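PDB 3QKI: glucose-6-phosphate isomerase from Plasmodium falciparum, which probably catalyses the reversible isomerisation of alpha-D-glucose 6-phosphate to beta-D-fructose 6-phosphate, the second step of glycolysis. Local coordinates for residues Glu89-Val94 with Lys353-Val358; Val358-Thr363 with Leu530-Ser535; Thr363-Ser368 with Phe542-Asn547; Thr415-Phe420 with Val538-Leu543. All blocks are in the same frame, centred on the assembly; numbering follows the deposited sequence.

Overall arrangement
From the N terminus, helix 90-99 is met some 260 residues later by 353-358, which closes contact 1 and joins it to the start of helix 356-371. Val358 then serves both contact 1 and contact 2, and Thr363 belongs to contacts 2 and 3, so helix 356-371 takes part in contacts 1, 2 and 3; contact 1 closes before the others open. Contact 2 closes when helix 523-543 comes back at 530-535; contacts 3 and 4, opened before that, close later, so contact 2 crosses both. Contacts 3 and 4 end together on 538-547, their centres about 6 Å apart. Helix 523-543 thereby joins helix 356-371 to the strand 418-420 margin of the mixed sheet.

Contact 1: Glu89-Val94 with Lys353-Val358; sequences ELKKKV and KENIPV
Leu90 and Val358 meet tip to tip where the first turn of helix 90-99 faces the start of helix 356-371. One methyl serves the whole apolar contact on the leucine side: Leu90 CD2 lies 3.7 Å from Val358 CG1 and 3.9 Å from Val358 CG2, seated against the fork of the valine. A trans arrangement of Leu90 CG and its backbone N (chi1 179°) carries the branch across to the valine. This is the tight, buried part, continued by Phe542 against Leu90 and by Phe347 against Val358.

The looser side is polar; Lys91 is partly exposed there, whereas Asn355 is buried. Lys91 starts alongside the contact and bends at chi3 (91°) and chi4, which brings its NZ to 4.0 Å from Asn355 ND2. These two donors do not bond each other; both use Ala350 O, while Lys91 NZ also reaches Leu348 O and Asn355 ND2 also reaches Phe347 O. The other end of the same amide, Asn355 OD1, takes a weak 3.4 Å bond from Val358 N and so caps helix 356-371.

An apolar pair thus joins the starts of two helices, while beside it an ammonium and an amide nitrogen converge on the carbonyls around the end of helix 330-349. Such a gathering of donors probably offsets the negative pole of that helix end, and the shared acceptor, Ala350 O, is consistent with two donors lying so near each other.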
loop_
_atom_site.group_PDB
_atom_site.type_symbol
_atom_site.label_atom_id
_atom_site.label_comp_id
_atom_site.label_asym_id
_atom_site.label_seq_id
_atom_site.Cartn_x
_atom_site.Cartn_y
_atom_site.Cartn_z
ATOM N N GLU A 89 11.839 11.259 30.596
ATOM C CA GLU A 89 13.140 11.866 30.277
ATOM C C GLU A 89 13.439 11.793 28.784
ATOM O O GLU A 89 14.543 11.436 28.377
ATOM C CB GLU A 89 14.279 11.240 31.122
ATOM C CG GLU A 89 14.065 11.375 32.613
ATOM C CD GLU A 89 15.193 10.808 33.447
ATOM O OE1 GLU A 89 15.315 9.564 33.523
ATOM O OE2 GLU A 89 15.948 11.614 34.035
ATOM N N LEU A 90 12.430 12.133 27.973
ATOM C CA LEU A 90 12.516 12.095 26.530
ATOM C C LEU A 90 13.677 12.935 26.009
ATOM O O LEU A 90 14.426 12.438 25.178
ATOM C CB LEU A 90 11.185 12.532 25.888
ATOM C CG LEU A 90 11.126 12.578 24.360
ATOM C CD1 LEU A 90 11.370 11.217 23.768
ATOM C CD2 LEU A 90 9.790 13.089 23.893
ATOM N N LYS A 91 13.826 14.188 26.482
ATOM C CA LYS A 91 14.909 15.072 26.026
ATOM C C LYS A 91 16.298 14.508 26.336
ATOM O O LYS A 91 17.192 14.600 25.499
ATOM C CB LYS A 91 14.747 16.498 26.550
ATOM C CG LYS A 91 13.822 17.321 25.667
ATOM C CD LYS A 91 14.130 18.813 25.719
ATOM C CE LYS A 91 15.115 19.290 24.669
ATOM N NZ LYS A 91 14.476 19.475 23.333
ATOM N N LYS A 92 16.468 13.903 27.510
ATOM C CA LYS A 92 17.741 13.303 27.918
ATOM C C LYS A 92 18.086 12.159 26.958
ATOM O O LYS A 92 19.226 12.067 26.493
ATOM C CB LYS A 92 17.615 12.829 29.374
ATOM C CG LYS A 92 18.826 12.129 29.991
ATOM C CD LYS A 92 18.436 11.545 31.358
ATOM C CE LYS A 92 19.344 10.439 31.834
ATOM N NZ LYS A 92 18.565 9.276 32.328
ATOM N N LYS A 93 17.084 11.309 26.643
ATOM C CA LYS A 93 17.229 10.157 25.768
ATOM C C LYS A 93 17.523 10.544 24.326
ATOM O O LYS A 93 18.368 9.930 23.688
ATOM C CB LYS A 93 15.997 9.243 25.894
ATOM C CG LYS A 93 15.984 8.533 27.240
ATOM C CD LYS A 93 14.645 7.949 27.593
ATOM C CE LYS A 93 14.762 7.198 28.889
ATOM N NZ LYS A 93 13.441 6.803 29.407
ATOM N N VAL A 94 16.841 11.573 23.809
ATOM C CA VAL A 94 17.067 12.071 22.445
ATOM C C VAL A 94 18.495 12.628 22.349
ATOM O O VAL A 94 19.209 12.328 21.382
ATOM C CB VAL A 94 15.977 13.086 22.018
ATOM C CG1 VAL A 94 16.374 13.851 20.760
ATOM C CG2 VAL A 94 14.646 12.368 21.806
ATOM N N LYS A 353 7.055 21.593 24.225
ATOM C CA LYS A 353 5.761 22.186 23.869
ATOM C C LYS A 353 5.761 22.810 22.451
ATOM O O LYS A 353 4.687 23.048 21.889
ATOM C CB LYS A 353 5.318 23.202 24.948
ATOM C CG LYS A 353 6.225 24.422 25.053
ATOM C CD LYS A 353 5.660 25.510 25.974
ATOM C CE LYS A 353 6.582 26.715 26.090
ATOM N NZ LYS A 353 7.873 26.395 26.777
ATOM N N GLU A 354 6.957 23.059 21.892
ATOM C CA GLU A 354 7.144 23.683 20.591
ATOM C C GLU A 354 7.897 22.750 19.627
ATOM O O GLU A 354 8.273 23.161 18.524
ATOM C CB GLU A 354 7.880 25.037 20.737
ATOM C CG GLU A 354 7.175 26.071 21.609
ATOM C CD GLU A 354 5.737 26.433 21.266
ATOM O OE1 GLU A 354 5.415 26.579 20.063
ATOM O OE2 GLU A 354 4.931 26.588 22.214
ATOM N N ASN A 355 8.085 21.495 20.042
ATOM C CA ASN A 355 8.839 20.496 19.297
ATOM C C ASN A 355 7.883 19.643 18.433
ATOM O O ASN A 355 7.160 18.774 18.941
ATOM C CB ASN A 355 9.647 19.666 20.293
ATOM C CG ASN A 355 10.717 18.828 19.667
ATOM O OD1 ASN A 355 10.486 18.106 18.679
ATOM N ND2 ASN A 355 11.906 18.863 20.268
ATOM N N ILE A 356 7.859 19.931 17.134
ATOM C CA ILE A 356 6.957 19.303 16.155
ATOM C C ILE A 356 7.003 17.749 16.137
ATOM O O ILE A 356 5.960 17.137 16.379
ATOM C CB ILE A 356 7.044 19.996 14.767
ATOM C CG1 ILE A 356 6.428 21.391 14.844
ATOM C CG2 ILE A 356 6.356 19.163 13.660
ATOM C CD1 ILE A 356 6.836 22.338 13.738
ATOM N N PRO A 357 8.166 17.084 15.958
ATOM C CA PRO A 357 8.163 15.597 16.002
ATOM C C PRO A 357 7.742 15.036 17.364
ATOM O O PRO A 357 7.126 13.974 17.430
ATOM C CB PRO A 357 9.619 15.227 15.708
ATOM C CG PRO A 357 10.260 16.457 15.162
ATOM C CD PRO A 357 9.517 17.619 15.659
ATOM N N VAL A 358 8.095 15.739 18.468
ATOM C CA VAL A 358 7.717 15.289 19.803
ATOM C C VAL A 358 6.189 15.352 19.976
ATOM O O VAL A 358 5.588 14.369 20.438
ATOM C CB VAL A 358 8.490 16.039 20.923
ATOM C CG1 VAL A 358 7.838 15.802 22.295
ATOM C CG2 VAL A 358 9.959 15.604 20.943
#

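Contact 2: Val358-Thr363 with Leu530-Ser535; sequences VLLALT and LSLYES
Helix-on-helix packing inside the phosphoglucose isomerase fold brings Leu360, on helix 356-371, up to Leu532 and Tyr533, on helix 523-543. A single methyl makes both touches, each a loose one: Leu360 CD2 lies 4.4 Å from Leu532 CD1 and 4.5 Å from Tyr533 CZ. The leucine methyl comes to the tyrosine ring obliquely. Tyr533 leaves its helix pointing away from Leu360, yet the far end of its ring comes back nearer the contact.

Helix 523-543 follows strand 513-518 of the mixed sheet, and Tyr533 ties the helix to this sheet: its OH is hydrogen-bonded to Glu444 OE1 on strand 443-448. Separately, its ring packs edge-to-face with Phe388 of helix 388-400. The tyrosine side chain is also about 11 Å from that of Gln394, a binding residue for beta-D-fructose 6-phosphate, which is absent from this chain.

Within each helix a hydroxyl folds back on the preceding turn. Thr363 OG1 donates to Leu359 O over 2.7 Å, and Thr363 N reaches the same oxygen from the opposite face of the carbonyl plane. Ser535 OG likewise donates to Ser531 O over 2.7 Å, from 41° above the plane, with Ser535 N on the other face. Thr363 OG1 has a further partner in Tyr73 OH.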
loop_
_atom_site.group_PDB
_atom_site.type_symbol
_atom_site.label_atom_id
_atom_site.label_comp_id
_atom_site.label_asym_id
_atom_site.label_seq_id
_atom_site.Cartn_x
_atom_site.Cartn_y
_atom_site.Cartn_z
ATOM N N VAL A 358 8.095 15.739 18.468
ATOM C CA VAL A 358 7.717 15.289 19.803
ATOM C C VAL A 358 6.189 15.352 19.976
ATOM O O VAL A 358 5.588 14.369 20.438
ATOM C CB VAL A 358 8.490 16.039 20.923
ATOM C CG1 VAL A 358 7.838 15.802 22.295
ATOM C CG2 VAL A 358 9.959 15.604 20.943
ATOM N N LEU A 359 5.573 16.485 19.587
ATOM C CA LEU A 359 4.116 16.665 19.682
ATOM C C LEU A 359 3.374 15.652 18.801
ATOM O O LEU A 359 2.319 15.162 19.191
ATOM C CB LEU A 359 3.727 18.099 19.299
ATOM C CG LEU A 359 4.186 19.203 20.289
ATOM C CD1 LEU A 359 3.927 20.590 19.705
ATOM C CD2 LEU A 359 3.504 19.036 21.636
ATOM N N LEU A 360 3.956 15.301 17.644
ATOM C CA LEU A 360 3.380 14.300 16.735
ATOM C C LEU A 360 3.463 12.907 17.372
ATOM O O LEU A 360 2.493 12.165 17.367
ATOM C CB LEU A 360 4.094 14.359 15.373
ATOM C CG LEU A 360 3.447 13.579 14.220
ATOM C CD1 LEU A 360 1.994 14.038 13.979
ATOM C CD2 LEU A 360 4.217 13.789 12.928
ATOM N N ALA A 361 4.600 12.578 17.993
ATOM C CA ALA A 361 4.788 11.304 18.721
ATOM C C ALA A 361 3.854 11.229 19.934
ATOM O O ALA A 361 3.244 10.187 20.165
ATOM C CB ALA A 361 6.266 11.173 19.179
ATOM N N LEU A 362 3.704 12.341 20.693
ATOM C CA LEU A 362 2.800 12.382 21.862
ATOM C C LEU A 362 1.351 12.150 21.461
ATOM O O LEU A 362 0.634 11.443 22.154
ATOM C CB LEU A 362 2.933 13.699 22.640
ATOM C CG LEU A 362 4.221 13.888 23.473
ATOM C CD1 LEU A 362 4.351 15.337 23.919
ATOM C CD2 LEU A 362 4.222 13.003 24.671
ATOM N N THR A 363 0.941 12.729 20.309
ATOM C CA THR A 363 -0.407 12.590 19.750
ATOM C C THR A 363 -0.661 11.123 19.397
ATOM O O THR A 363 -1.701 10.580 19.759
ATOM C CB THR A 363 -0.552 13.517 18.544
ATOM O OG1 THR A 363 -0.393 14.872 18.980
ATOM C CG2 THR A 363 -1.868 13.361 17.842
ATOM N N LEU A 530 11.178 13.717 5.692
ATOM C CA LEU A 530 11.843 12.485 6.112
ATOM C C LEU A 530 12.278 12.565 7.568
ATOM O O LEU A 530 11.957 11.667 8.352
ATOM C CB LEU A 530 13.074 12.149 5.237
ATOM C CG LEU A 530 13.921 10.977 5.758
ATOM C CD1 LEU A 530 13.213 9.653 5.571
ATOM C CD2 LEU A 530 15.300 11.007 5.218
ATOM N N SER A 531 12.989 13.645 7.932
ATOM C CA SER A 531 13.506 13.794 9.288
ATOM C C SER A 531 12.372 13.917 10.303
ATOM O O SER A 531 12.496 13.396 11.397
ATOM C CB SER A 531 14.490 14.955 9.382
ATOM O OG SER A 531 14.802 15.231 10.742
ATOM N N LEU A 532 11.269 14.570 9.932
ATOM C CA LEU A 532 10.108 14.733 10.792
ATOM C C LEU A 532 9.609 13.353 11.260
ATOM O O LEU A 532 9.381 13.169 12.450
ATOM C CB LEU A 532 8.993 15.515 10.047
ATOM C CG LEU A 532 7.624 15.610 10.739
ATOM C CD1 LEU A 532 7.742 16.264 12.086
ATOM C CD2 LEU A 532 6.606 16.345 9.860
ATOM N N TYR A 533 9.470 12.389 10.336
ATOM C CA TYR A 533 9.007 11.040 10.658
ATOM C C TYR A 533 10.078 10.198 11.355
ATOM O O TYR A 533 9.747 9.482 12.313
ATOM C CB TYR A 533 8.387 10.333 9.426
ATOM C CG TYR A 533 6.947 10.744 9.235
ATOM C CD1 TYR A 533 6.620 11.966 8.642
ATOM C CD2 TYR A 533 5.907 9.972 9.751
ATOM C CE1 TYR A 533 5.294 12.398 8.548
ATOM C CE2 TYR A 533 4.575 10.394 9.657
ATOM C CZ TYR A 533 4.274 11.599 9.041
ATOM O OH TYR A 533 2.963 12.020 8.937
ATOM N N GLU A 534 11.359 10.327 10.939
ATOM C CA GLU A 534 12.447 9.593 11.629
ATOM C C GLU A 534 12.517 10.088 13.096
ATOM O O GLU A 534 12.576 9.275 14.019
ATOM C CB GLU A 534 13.814 9.817 10.944
ATOM C CG GLU A 534 13.987 9.134 9.591
ATOM C CD GLU A 534 15.377 9.278 8.987
ATOM O OE1 GLU A 534 16.172 10.105 9.494
ATOM O OE2 GLU A 534 15.691 8.533 8.031
ATOM N N SER A 535 12.405 11.410 13.298
ATOM C CA SER A 535 12.405 12.018 14.636
ATOM C C SER A 535 11.178 11.567 15.435
ATOM O O SER A 535 11.326 11.175 16.588
ATOM C CB SER A 535 12.451 13.535 14.541
ATOM O OG SER A 535 13.586 13.977 13.822
#

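Contact 3: Thr363-Ser368 with Phe542-Asn547; sequences TSFYNS and FLLNIN
Phe365 of helix 356-371 packs its ring against the C-terminal part of helix 523-543 and the residue that follows, using a face for Leu543 and an edge for Leu544. Over the face lies Leu543 CB. At the edge, in the plane of the ring, comes Leu544 CD2, 3.9 Å from Phe365 CD1 and 4.2 Å from Phe365 CE1. Phe365 and Leu544 run antiparallel, side by side, the leucine methyl lying along the ring border. Aliphatic packing adds a third touch nearer the backbone, where Phe365 CB stands 4.0 Å from Leu543 CD1. A chi1 of 173° turns the phenylalanine ring away from its own backbone N and out toward the leucines.

One ring carbon, Phe365 CE1, packs against a carbonyl, 3.9 Å from Leu543 O, which takes a hydrogen bond from Tyr84 OH. The next carbonyl, Leu544 O, is engaged by Tyr413 OH.

In the backbone, Asn545 leaves helical geometry with positive phi (57°), in a Schellman motif, its N returning a weak 3.1 Å bond to Phe542 O. Phe542 and Leu543 also pack on helix 90-99, and Tyr29 also covers Phe365.

Apolar packing thus meets Phe365, while the Tyr84 and Tyr413 hydroxyls supply partners for the buried carbonyls of Leu543 and Leu544.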
loop_
_atom_site.group_PDB
_atom_site.type_symbol
_atom_site.label_atom_id
_atom_site.label_comp_id
_atom_site.label_asym_id
_atom_site.label_seq_id
_atom_site.Cartn_x
_atom_site.Cartn_y
_atom_site.Cartn_z
ATOM N N THR A 363 0.941 12.729 20.309
ATOM C CA THR A 363 -0.407 12.590 19.750
ATOM C C THR A 363 -0.661 11.123 19.397
ATOM O O THR A 363 -1.701 10.580 19.759
ATOM C CB THR A 363 -0.552 13.517 18.544
ATOM O OG1 THR A 363 -0.393 14.872 18.980
ATOM C CG2 THR A 363 -1.868 13.361 17.842
ATOM N N SER A 364 0.291 10.494 18.692
ATOM C CA SER A 364 0.220 9.093 18.281
ATOM C C SER A 364 0.095 8.172 19.514
ATOM O O SER A 364 -0.745 7.272 19.528
ATOM C CB SER A 364 1.461 8.748 17.474
ATOM O OG SER A 364 1.478 7.399 17.032
ATOM N N PHE A 365 0.935 8.405 20.534
ATOM C CA PHE A 365 0.969 7.679 21.803
ATOM C C PHE A 365 -0.375 7.810 22.521
ATOM O O PHE A 365 -0.917 6.819 22.998
ATOM C CB PHE A 365 2.126 8.230 22.674
ATOM C CG PHE A 365 2.177 7.692 24.084
ATOM C CD1 PHE A 365 2.661 6.414 24.343
ATOM C CD2 PHE A 365 1.746 8.469 25.158
ATOM C CE1 PHE A 365 2.714 5.922 25.655
ATOM C CE2 PHE A 365 1.769 7.968 26.461
ATOM C CZ PHE A 365 2.253 6.696 26.704
ATOM N N TYR A 366 -0.911 9.054 22.593
ATOM C CA TYR A 366 -2.189 9.375 23.219
ATOM C C TYR A 366 -3.353 8.607 22.546
ATOM O O TYR A 366 -4.102 7.911 23.232
ATOM C CB TYR A 366 -2.398 10.893 23.115
ATOM C CG TYR A 366 -3.700 11.408 23.680
ATOM C CD1 TYR A 366 -3.880 11.549 25.057
ATOM C CD2 TYR A 366 -4.716 11.858 22.841
ATOM C CE1 TYR A 366 -5.062 12.059 25.583
ATOM C CE2 TYR A 366 -5.909 12.372 23.357
ATOM C CZ TYR A 366 -6.071 12.480 24.731
ATOM O OH TYR A 366 -7.236 12.995 25.239
ATOM N N ASN A 367 -3.462 8.697 21.207
ATOM C CA ASN A 367 -4.502 7.986 20.441
ATOM C C ASN A 367 -4.439 6.495 20.621
ATOM O O ASN A 367 -5.480 5.853 20.805
ATOM C CB ASN A 367 -4.422 8.338 18.959
ATOM C CG ASN A 367 -4.924 9.722 18.672
ATOM O OD1 ASN A 367 -5.695 10.279 19.440
ATOM N ND2 ASN A 367 -4.479 10.313 17.569
ATOM N N SER A 368 -3.234 5.937 20.595
ATOM C CA SER A 368 -3.069 4.489 20.745
ATOM C C SER A 368 -3.331 4.024 22.188
ATOM O O SER A 368 -4.071 3.061 22.397
ATOM C CB SER A 368 -1.673 4.063 20.292
ATOM O OG SER A 368 -1.414 2.696 20.605
ATOM N N PHE A 542 10.877 6.016 22.726
ATOM C CA PHE A 542 11.209 6.433 24.093
ATOM C C PHE A 542 9.967 6.637 24.953
ATOM O O PHE A 542 9.964 6.222 26.112
ATOM C CB PHE A 542 12.137 7.658 24.131
ATOM C CG PHE A 542 13.544 7.378 23.612
ATOM C CD1 PHE A 542 14.260 6.268 24.050
ATOM C CD2 PHE A 542 14.162 8.252 22.714
ATOM C CE1 PHE A 542 15.566 6.031 23.600
ATOM C CE2 PHE A 542 15.453 7.992 22.232
ATOM C CZ PHE A 542 16.143 6.880 22.674
ATOM N N LEU A 543 8.886 7.187 24.366
ATOM C CA LEU A 543 7.595 7.325 25.063
ATOM C C LEU A 543 7.055 5.924 25.406
ATOM O O LEU A 543 6.534 5.720 26.504
ATOM C CB LEU A 543 6.553 8.076 24.204
ATOM C CG LEU A 543 6.832 9.540 23.848
ATOM C CD1 LEU A 543 5.717 10.079 22.958
ATOM C CD2 LEU A 543 7.007 10.406 25.092
ATOM N N LEU A 544 7.196 4.963 24.465
ATOM C CA LEU A 544 6.733 3.575 24.652
ATOM C C LEU A 544 7.663 2.763 25.527
ATOM O O LEU A 544 7.321 1.637 25.904
ATOM C CB LEU A 544 6.595 2.880 23.294
ATOM C CG LEU A 544 5.434 3.365 22.419
ATOM C CD1 LEU A 544 5.564 2.820 21.025
ATOM C CD2 LEU A 544 4.078 3.006 23.033
ATOM N N ASN A 545 8.867 3.314 25.793
ATOM C CA ASN A 545 9.962 2.686 26.529
ATOM C C ASN A 545 10.377 1.358 25.875
ATOM O O ASN A 545 10.562 0.355 26.552
ATOM C CB ASN A 545 9.628 2.509 28.024
ATOM C CG ASN A 545 10.832 2.240 28.869
ATOM O OD1 ASN A 545 11.918 2.763 28.623
ATOM N ND2 ASN A 545 10.679 1.369 29.849
ATOM N N ILE A 546 10.505 1.356 24.553
ATOM C CA ILE A 546 10.948 0.161 23.814
ATOM C C ILE A 546 12.230 0.509 23.046
ATOM O O ILE A 546 12.615 1.682 22.970
ATOM C CB ILE A 546 9.847 -0.411 22.889
ATOM C CG1 ILE A 546 9.405 0.633 21.827
ATOM C CG2 ILE A 546 8.680 -1.069 23.696
ATOM C CD1 ILE A 546 8.349 0.147 20.877
ATOM N N ASN A 547 12.892 -0.496 22.500
ATOM C CA ASN A 547 14.098 -0.274 21.717
ATOM C C ASN A 547 13.681 -0.160 20.228
ATOM O O ASN A 547 13.317 -1.153 19.616
ATOM C CB ASN A 547 15.134 -1.383 21.951
ATOM C CG ASN A 547 16.427 -1.178 21.181
ATOM O OD1 ASN A 547 16.709 -0.102 20.663
ATOM N ND2 ASN A 547 17.254 -2.196 21.113
#

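Contact 4: Thr415-Phe420 with Val538-Leu543; sequences TCQVYF and VAEGFL
The amide of Gln417 and the carboxylate of Glu540 stand nearly perpendicular, their planes 86° apart, while the Tyr419 ring presents its edge, in plane, to water 1. The nearest direct approach is between two oxygens, Gln417 OE1 and Glu540 OE2, 3.8 Å apart; both accept, and water joins their side chains instead. Water 1 takes a proton from Tyr419 OH at 2.6 Å and gives its own two to Gln417 OE1 at 2.7 Å and to Glu540 OE1 at 2.8 Å. Water 2 lies 2.8 Å from Gln417 OE1 and also borders Glu540 OE2, with more acceptors around it than it has protons, so its bonding pattern stays uncertain.

The bend of Gln417 at chi2 (101°) brings its amide round to the waters, whereas Glu540 runs extended from helix 523-543 to meet it. Second partners steady both ends: Ser364 OG is hydrogen-bonded to Glu540 OE2 and to Gln417 NE2, and Arg536 NE forms a salt bridge with Glu540 OE1.

Strand 418-420, at the margin of the mixed sheet, pairs with strand 375-380, and its Val418 packs on Phe420 of the second subunit. The side chain of Tyr419 is about 9 Å from that of Gln394 and about 10 Å from that of Glu398, binding residues for beta-D-fructose 6-phosphate, which is not bound to this chain.

A buried carboxylate here has a guanidinium, a serine hydroxyl and water as partners, consistent with a charged Glu540. Water links the helix to Tyr419 of the strand and to Gln417 just before it, with Ser364 joining the network from helix 356-371.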
loop_
_atom_site.group_PDB
_atom_site.type_symbol
_atom_site.label_atom_id
_atom_site.label_comp_id
_atom_site.label_asym_id
_atom_site.label_seq_id
_atom_site.Cartn_x
_atom_site.Cartn_y
_atom_site.Cartn_z
ATOM N N THR A 415 2.030 -1.068 21.416
ATOM C CA THR A 415 3.240 -0.538 20.814
ATOM C C THR A 415 2.849 0.076 19.478
ATOM O O THR A 415 1.786 0.719 19.417
ATOM C CB THR A 415 4.470 -1.439 20.947
ATOM O OG1 THR A 415 4.246 -2.676 20.243
ATOM C CG2 THR A 415 4.845 -1.693 22.427
ATOM N N CYS A 416 3.668 -0.084 18.425
ATOM C CA CYS A 416 3.364 0.575 17.147
ATOM C C CYS A 416 2.030 0.197 16.546
ATOM O O CYS A 416 1.656 -0.981 16.529
ATOM C CB CYS A 416 4.482 0.388 16.135
ATOM S SG CYS A 416 4.361 1.500 14.730
ATOM N N GLN A 417 1.345 1.210 16.006
ATOM C CA GLN A 417 0.096 1.036 15.273
ATOM C C GLN A 417 0.378 0.353 13.924
ATOM O O GLN A 417 1.529 0.310 13.469
ATOM C CB GLN A 417 -0.541 2.409 14.971
ATOM C CG GLN A 417 -1.021 3.179 16.194
ATOM C CD GLN A 417 -0.036 4.254 16.567
ATOM O OE1 GLN A 417 1.166 4.019 16.635
ATOM N NE2 GLN A 417 -0.534 5.472 16.804
ATOM N N VAL A 418 -0.677 -0.139 13.269
ATOM C CA VAL A 418 -0.577 -0.645 11.901
ATOM C C VAL A 418 -0.646 0.627 11.032
ATOM O O VAL A 418 -1.577 1.414 11.169
ATOM C CB VAL A 418 -1.714 -1.616 11.535
ATOM C CG1 VAL A 418 -1.777 -1.817 10.033
ATOM C CG2 VAL A 418 -1.539 -2.951 12.244
ATOM N N TYR A 419 0.358 0.843 10.184
ATOM C CA TYR A 419 0.398 1.988 9.278
ATOM C C TYR A 419 -0.002 1.528 7.894
ATOM O O TYR A 419 0.409 0.449 7.449
ATOM C CB TYR A 419 1.814 2.569 9.214
ATOM C CG TYR A 419 2.142 3.527 10.320
ATOM C CD1 TYR A 419 2.274 4.888 10.068
ATOM C CD2 TYR A 419 2.355 3.076 11.622
ATOM C CE1 TYR A 419 2.623 5.779 11.085
ATOM C CE2 TYR A 419 2.640 3.968 12.659
ATOM C CZ TYR A 419 2.802 5.313 12.379
ATOM O OH TYR A 419 3.140 6.184 13.389
ATOM N N PHE A 420 -0.800 2.349 7.206
ATOM C CA PHE A 420 -1.230 2.056 5.845
ATOM C C PHE A 420 -1.623 3.372 5.176
ATOM O O PHE A 420 -1.622 4.434 5.814
ATOM C CB PHE A 420 -2.400 1.035 5.838
ATOM C CG PHE A 420 -3.739 1.625 6.222
ATOM C CD1 PHE A 420 -4.701 1.914 5.249
ATOM C CD2 PHE A 420 -4.028 1.938 7.552
ATOM C CE1 PHE A 420 -5.933 2.474 5.605
ATOM C CE2 PHE A 420 -5.254 2.506 7.908
ATOM C CZ PHE A 420 -6.202 2.759 6.935
ATOM N N VAL A 538 11.651 7.923 16.632
ATOM C CA VAL A 538 12.647 7.881 17.695
ATOM C C VAL A 538 12.003 8.387 19.023
ATOM O O VAL A 538 12.131 7.719 20.044
ATOM C CB VAL A 538 13.931 8.663 17.308
ATOM C CG1 VAL A 538 14.796 8.967 18.528
ATOM C CG2 VAL A 538 14.725 7.913 16.244
ATOM N N ALA A 539 11.264 9.511 18.978
ATOM C CA ALA A 539 10.594 10.074 20.156
ATOM C C ALA A 539 9.555 9.097 20.679
ATOM O O ALA A 539 9.479 8.882 21.886
ATOM C CB ALA A 539 9.932 11.406 19.818
ATOM N N GLU A 540 8.788 8.469 19.772
ATOM C CA GLU A 540 7.744 7.552 20.152
ATOM C C GLU A 540 8.250 6.267 20.826
ATOM O O GLU A 540 7.602 5.776 21.758
ATOM C CB GLU A 540 6.781 7.284 18.986
ATOM C CG GLU A 540 5.412 6.860 19.470
ATOM C CD GLU A 540 4.317 6.847 18.428
ATOM O OE1 GLU A 540 4.566 7.266 17.273
ATOM O OE2 GLU A 540 3.191 6.431 18.782
ATOM N N GLY A 541 9.400 5.748 20.380
ATOM C CA GLY A 541 10.002 4.553 20.975
ATOM C C GLY A 541 10.368 4.807 22.427
ATOM O O GLY A 541 10.112 3.958 23.282
ATOM N N PHE A 542 10.877 6.016 22.726
ATOM C CA PHE A 542 11.209 6.433 24.093
ATOM C C PHE A 542 9.967 6.637 24.953
ATOM O O PHE A 542 9.964 6.222 26.112
ATOM C CB PHE A 542 12.137 7.658 24.131
ATOM C CG PHE A 542 13.544 7.378 23.612
ATOM C CD1 PHE A 542 14.260 6.268 24.050
ATOM C CD2 PHE A 542 14.162 8.252 22.714
ATOM C CE1 PHE A 542 15.566 6.031 23.600
ATOM C CE2 PHE A 542 15.453 7.992 22.232
ATOM C CZ PHE A 542 16.143 6.880 22.674
ATOM N N LEU A 543 8.886 7.187 24.366
ATOM C CA LEU A 543 7.595 7.325 25.063
ATOM C C LEU A 543 7.055 5.924 25.406
ATOM O O LEU A 543 6.534 5.720 26.504
ATOM C CB LEU A 543 6.553 8.076 24.204
ATOM C CG LEU A 543 6.832 9.540 23.848
ATOM C CD1 LEU A 543 5.717 10.079 22.958
ATOM C CD2 LEU A 543 7.007 10.406 25.092
HETATM O O HOH W 1 3.403 5.240 15.813
HETATM O O HOH W 2 2.425 4.022 19.115
#